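Local structure of Fe(2+) transporter FeoB (Legionella pneumophila, 3IBY) at residues A[77-81]-A[82-86]; A[193-196]-A[197-201]. The protein is a probable GTP-driven transporter of ferrous iron across the bacterial inner membrane, represented here by its cytosolic region with the GTPase and GDI domains. All coordinates share one frame; numbering follows the deposited sequence.

Interaction 1. Residues A[77-81]-A[82-86]; sequences QSVID and LEYDC
Tyr84 reaches back to the helix that the chain has just left and donates its phenolic hydrogen to the backbone of Val79, with OH 2.6 Å from Val79 O. The hydroxyl approaches in the plane of that carbonyl, on a lone pair, at a C=O...donor angle of 124°, while the oxygen itself sits at the edge of the tyrosine ring. CE1 and CZ of Tyr84 lie beside the same peptide, CE1 being 3.7 Å from Val79 CA, and CB of Val79 is 3.6 Å from the hydroxyl. A chi1 of 59° sets CG of Tyr84 between its own backbone N and carbonyl carbon, and the ring then extends to the helix end. The second bond is a backbone one: Leu82 N donates to Ser78 O at 2.9 Å, keeping the helical i to i+4 spacing although Leu82 itself has already departed from helical angles. The Leu82 side chain turns back alongside the last turn, where its CD1 branch packs 3.8 Å from Ser78 CB. These contacts close the C-terminal end of helix 70-81 and carry the chain into strand 86-92, an inner strand of the mixed sheet, between 3-8 and 113-118, in this P-loop GTPase domain. Further out, Ser78 OG is hydrogen-bonded to Ile74 O one turn earlier, and the Ser78 side chain lies about 4 Å from that of Leu55, which is predicted to belong to the GTP site. Leu82 and Tyr84 rest on Leu5 of strand 3-8, and Val79 on Ile7. Lys111 grips Tyr84 twice, by a cation-pi contact to the ring and by a hydrogen bond from NZ to the backbone O.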
loop_
_atom_site.group_PDB
_atom_site.type_symbol
_atom_site.label_atom_id
_atom_site.label_comp_id
_atom_site.label_asym_id
_atom_site.label_seq_id
_atom_site.Cartn_x
_atom_site.Cartn_y
_atom_site.Cartn_z
ATOM N N GLN A 77 2.954 -9.581 5.971
ATOM C CA GLN A 77 4.230 -10.246 5.787
ATOM C C GLN A 77 4.677 -10.474 4.349
ATOM O O GLN A 77 5.874 -10.670 4.120
ATOM C CB GLN A 77 4.357 -11.537 6.616
ATOM C CG GLN A 77 3.457 -12.681 6.258
ATOM C CD GLN A 77 2.982 -13.434 7.515
ATOM O OE1 GLN A 77 1.798 -13.766 7.640
ATOM N NE2 GLN A 77 3.896 -13.666 8.463
ATOM N N SER A 78 3.770 -10.424 3.381
ATOM C CA SER A 78 4.157 -10.686 2.004
ATOM C C SER A 78 4.951 -9.516 1.426
ATOM O O SER A 78 5.882 -9.733 0.672
ATOM C CB SER A 78 2.941 -10.975 1.122
ATOM O OG SER A 78 2.128 -12.050 1.593
ATOM N N VAL A 79 4.587 -8.282 1.780
ATOM C CA VAL A 79 5.317 -7.096 1.314
ATOM C C VAL A 79 6.715 -7.014 1.897
ATOM O O VAL A 79 7.475 -6.172 1.502
ATOM C CB VAL A 79 4.593 -5.768 1.605
ATOM C CG1 VAL A 79 3.260 -5.677 0.860
ATOM C CG2 VAL A 79 4.383 -5.575 3.092
ATOM N N ILE A 80 7.061 -7.870 2.848
ATOM C CA ILE A 80 8.447 -8.007 3.219
ATOM C C ILE A 80 9.011 -9.367 2.722
ATOM O O ILE A 80 10.159 -9.429 2.292
ATOM C CB ILE A 80 8.681 -7.669 4.751
ATOM C CG1 ILE A 80 8.490 -8.882 5.676
ATOM C CG2 ILE A 80 7.785 -6.525 5.232
ATOM C CD1 ILE A 80 9.795 -9.473 6.244
ATOM N N ASP A 81 8.190 -10.423 2.720
ATOM C CA ASP A 81 8.654 -11.827 2.442
ATOM C C ASP A 81 8.937 -12.095 0.983
ATOM O O ASP A 81 9.799 -12.870 0.644
ATOM C CB ASP A 81 7.587 -12.876 2.835
ATOM C CG ASP A 81 7.529 -13.168 4.334
ATOM O OD1 ASP A 81 8.369 -12.665 5.137
ATOM O OD2 ASP A 81 6.584 -13.907 4.708
ATOM N N LEU A 82 8.131 -11.504 0.120
ATOM C CA LEU A 82 8.166 -11.865 -1.279
ATOM C C LEU A 82 9.161 -11.008 -2.055
ATOM O O LEU A 82 9.550 -9.908 -1.678
ATOM C CB LEU A 82 6.769 -11.768 -1.928
ATOM C CG LEU A 82 5.631 -12.745 -1.507
ATOM C CD1 LEU A 82 4.325 -12.285 -2.135
ATOM C CD2 LEU A 82 5.869 -14.310 -1.779
ATOM N N GLU A 83 9.552 -11.578 -3.170
ATOM C CA GLU A 83 10.381 -10.930 -4.115
ATOM C C GLU A 83 9.488 -10.345 -5.145
ATOM O O GLU A 83 8.990 -11.068 -5.965
ATOM C CB GLU A 83 11.214 -11.993 -4.765
ATOM C CG GLU A 83 12.253 -12.514 -3.875
ATOM C CD GLU A 83 13.417 -11.563 -3.780
ATOM O OE1 GLU A 83 13.852 -11.100 -4.865
ATOM O OE2 GLU A 83 13.894 -11.278 -2.638
ATOM N N TYR A 84 9.324 -9.041 -5.144
ATOM C CA TYR A 84 8.494 -8.355 -6.104
ATOM C C TYR A 84 9.144 -7.053 -6.580
ATOM O O TYR A 84 9.922 -6.429 -5.855
ATOM C CB TYR A 84 7.142 -8.076 -5.449
ATOM C CG TYR A 84 7.162 -7.232 -4.181
ATOM C CD1 TYR A 84 7.334 -7.818 -2.912
ATOM C CD2 TYR A 84 6.978 -5.860 -4.237
ATOM C CE1 TYR A 84 7.338 -7.043 -1.752
ATOM C CE2 TYR A 84 6.975 -5.089 -3.083
ATOM C CZ TYR A 84 7.168 -5.683 -1.851
ATOM O OH TYR A 84 7.165 -4.890 -0.729
ATOM N N ASP A 85 8.811 -6.640 -7.800
ATOM C CA ASP A 85 9.435 -5.502 -8.434
ATOM C C ASP A 85 8.595 -4.268 -8.246
ATOM O O ASP A 85 9.134 -3.169 -8.189
ATOM C CB ASP A 85 9.657 -5.759 -9.936
ATOM C CG ASP A 85 10.542 -6.954 -10.187
ATOM O OD1 ASP A 85 11.688 -6.929 -9.676
ATOM O OD2 ASP A 85 10.076 -7.916 -10.859
ATOM N N CYS A 86 7.281 -4.418 -8.182
ATOM C CA CYS A 86 6.439 -3.234 -7.920
ATOM C C CYS A 86 5.086 -3.576 -7.311
ATOM O O CYS A 86 4.709 -4.759 -7.272
ATOM C CB CYS A 86 6.224 -2.480 -9.222
ATOM S SG CYS A 86 5.484 -3.582 -10.370
#

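Interaction 2. Residues A[193-196]-A[197-201]; sequences KGYK and NSFAY
Two aromatic side chains, Tyr195 before the helix and Phe199 in its first turn, run alongside each other in the same direction. The ring planes are 24° from parallel but strongly offset, with little overlap; the centroids are 5.5 Å apart, and the rings meet mainly along Tyr195 CD1 and CE1 and Phe199 CD2 and CE2; CE1 of Tyr195 is 3.6 Å from CE2 of Phe199. Phe199 CG stands opposite its backbone N (chi1 -172°), which brings the ring back beside Tyr195. A looser apolar contact joins Tyr195 CB to Ala200 CB at 4.4 Å.

Among the polar contacts, Lys196 O accepts from Ala200 N at 3.0 Å, the first i to i+4 bond of helix 197-209, with Lys196 at the N-cap. The lysine chain bends at chi3 and chi4 toward Ser198, but the modelled NZ to OG approach is too short to be trusted. Gly194, with positive phi, ends helix 177-193 in a Schellman motif, and the short linker to helix 197-209 begins there. At this largely surface position, backbone bonding starts the new helix while apolar ring contact ties the linker to its first turn.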
loop_
_atom_site.group_PDB
_atom_site.type_symbol
_atom_site.label_atom_id
_atom_site.label_comp_id
_atom_site.label_asym_id
_atom_site.label_seq_id
_atom_site.Cartn_x
_atom_site.Cartn_y
_atom_site.Cartn_z
ATOM N N LYS A 193 21.688 -2.522 13.981
ATOM C CA LYS A 193 21.344 -3.932 14.041
ATOM C C LYS A 193 21.815 -4.652 12.780
ATOM O O LYS A 193 22.092 -5.842 12.820
ATOM C CB LYS A 193 19.827 -4.104 14.218
ATOM C CG LYS A 193 19.396 -4.681 15.556
ATOM C CD LYS A 193 19.660 -6.205 15.609
ATOM C CE LYS A 193 19.747 -6.737 17.058
ATOM N NZ LYS A 193 20.417 -8.084 17.161
ATOM N N GLY A 194 21.907 -3.914 11.672
ATOM C CA GLY A 194 22.346 -4.434 10.397
ATOM C C GLY A 194 21.281 -4.308 9.327
ATOM O O GLY A 194 21.523 -4.632 8.188
ATOM N N TYR A 195 20.087 -3.843 9.661
ATOM C CA TYR A 195 19.028 -3.751 8.645
ATOM C C TYR A 195 19.397 -2.806 7.491
ATOM O O TYR A 195 20.166 -1.868 7.660
ATOM C CB TYR A 195 17.698 -3.323 9.264
ATOM C CG TYR A 195 17.060 -4.390 10.117
ATOM C CD1 TYR A 195 16.186 -5.324 9.573
ATOM C CD2 TYR A 195 17.325 -4.463 11.483
ATOM C CE1 TYR A 195 15.609 -6.297 10.367
ATOM C CE2 TYR A 195 16.756 -5.439 12.276
ATOM C CZ TYR A 195 15.907 -6.346 11.714
ATOM O OH TYR A 195 15.382 -7.291 12.530
ATOM N N LYS A 196 18.839 -3.062 6.312
ATOM C CA LYS A 196 19.079 -2.197 5.165
ATOM C C LYS A 196 18.163 -0.981 5.316
ATOM O O LYS A 196 17.100 -1.083 5.952
ATOM C CB LYS A 196 18.816 -2.957 3.875
ATOM C CG LYS A 196 19.636 -2.446 2.700
ATOM C CD LYS A 196 18.984 -2.823 1.364
ATOM C CE LYS A 196 17.510 -2.327 1.266
ATOM N NZ LYS A 196 17.355 -0.851 1.561
ATOM N N ASN A 197 18.557 0.153 4.737
ATOM C CA ASN A 197 17.874 1.446 5.000
ATOM C C ASN A 197 16.379 1.481 4.738
ATOM O O ASN A 197 15.611 1.867 5.612
ATOM C CB ASN A 197 18.524 2.572 4.208
ATOM C CG ASN A 197 19.913 2.840 4.659
ATOM O OD1 ASN A 197 20.803 2.936 3.829
ATOM N ND2 ASN A 197 20.133 2.929 5.979
ATOM N N SER A 198 15.994 1.120 3.519
ATOM C CA SER A 198 14.591 0.968 3.129
ATOM C C SER A 198 13.791 0.258 4.211
ATOM O O SER A 198 12.773 0.772 4.707
ATOM C CB SER A 198 14.503 0.146 1.834
ATOM O OG SER A 198 15.087 -1.156 2.006
ATOM N N PHE A 199 14.272 -0.924 4.587
ATOM C CA PHE A 199 13.550 -1.724 5.540
ATOM C C PHE A 199 13.493 -1.080 6.945
ATOM O O PHE A 199 12.470 -1.198 7.632
ATOM C CB PHE A 199 14.113 -3.135 5.644
ATOM C CG PHE A 199 13.255 -4.003 6.473
ATOM C CD1 PHE A 199 12.039 -4.451 5.983
ATOM C CD2 PHE A 199 13.580 -4.275 7.789
ATOM C CE1 PHE A 199 11.198 -5.197 6.772
ATOM C CE2 PHE A 199 12.713 -5.030 8.589
ATOM C CZ PHE A 199 11.527 -5.477 8.077
ATOM N N ALA A 200 14.579 -0.426 7.368
ATOM C CA ALA A 200 14.631 0.170 8.696
ATOM C C ALA A 200 13.619 1.288 8.819
ATOM O O ALA A 200 12.895 1.370 9.840
ATOM C CB ALA A 200 15.985 0.691 9.001
ATOM N N TYR A 201 13.551 2.139 7.786
ATOM C CA TYR A 201 12.571 3.212 7.786
ATOM C C TYR A 201 11.213 2.578 7.960
ATOM O O TYR A 201 10.459 2.987 8.836
ATOM C CB TYR A 201 12.608 4.073 6.510
ATOM C CG TYR A 201 11.578 5.214 6.505
ATOM C CD1 TYR A 201 11.902 6.510 6.938
ATOM C CD2 TYR A 201 10.290 5.000 6.087
ATOM C CE1 TYR A 201 10.948 7.550 6.939
ATOM C CE2 TYR A 201 9.349 6.027 6.086
ATOM C CZ TYR A 201 9.670 7.286 6.504
ATOM O OH TYR A 201 8.692 8.254 6.476
#

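Interaction 1 comes first along the chain, interaction 2 more than a hundred residues later, and their centres are 15 Å apart. The first lies where helix 70-81 of the GTPase domain passes into strand 86-92 of the mixed sheet; the second lies between helices 177-193 and 197-209, in the helical part that follows that sheet. They nevertheless touch: Ile80 CG2 packs 4.0 Å from Phe199 CE1, and Tyr202 of helix 197-209 also meets Val79 and Ile80. The end of helix 70-81 and the start of helix 197-209 therefore form part of an apolar junction between the nucleotide-binding domain and the helices after it, directly joining two parts of the cytosolic region.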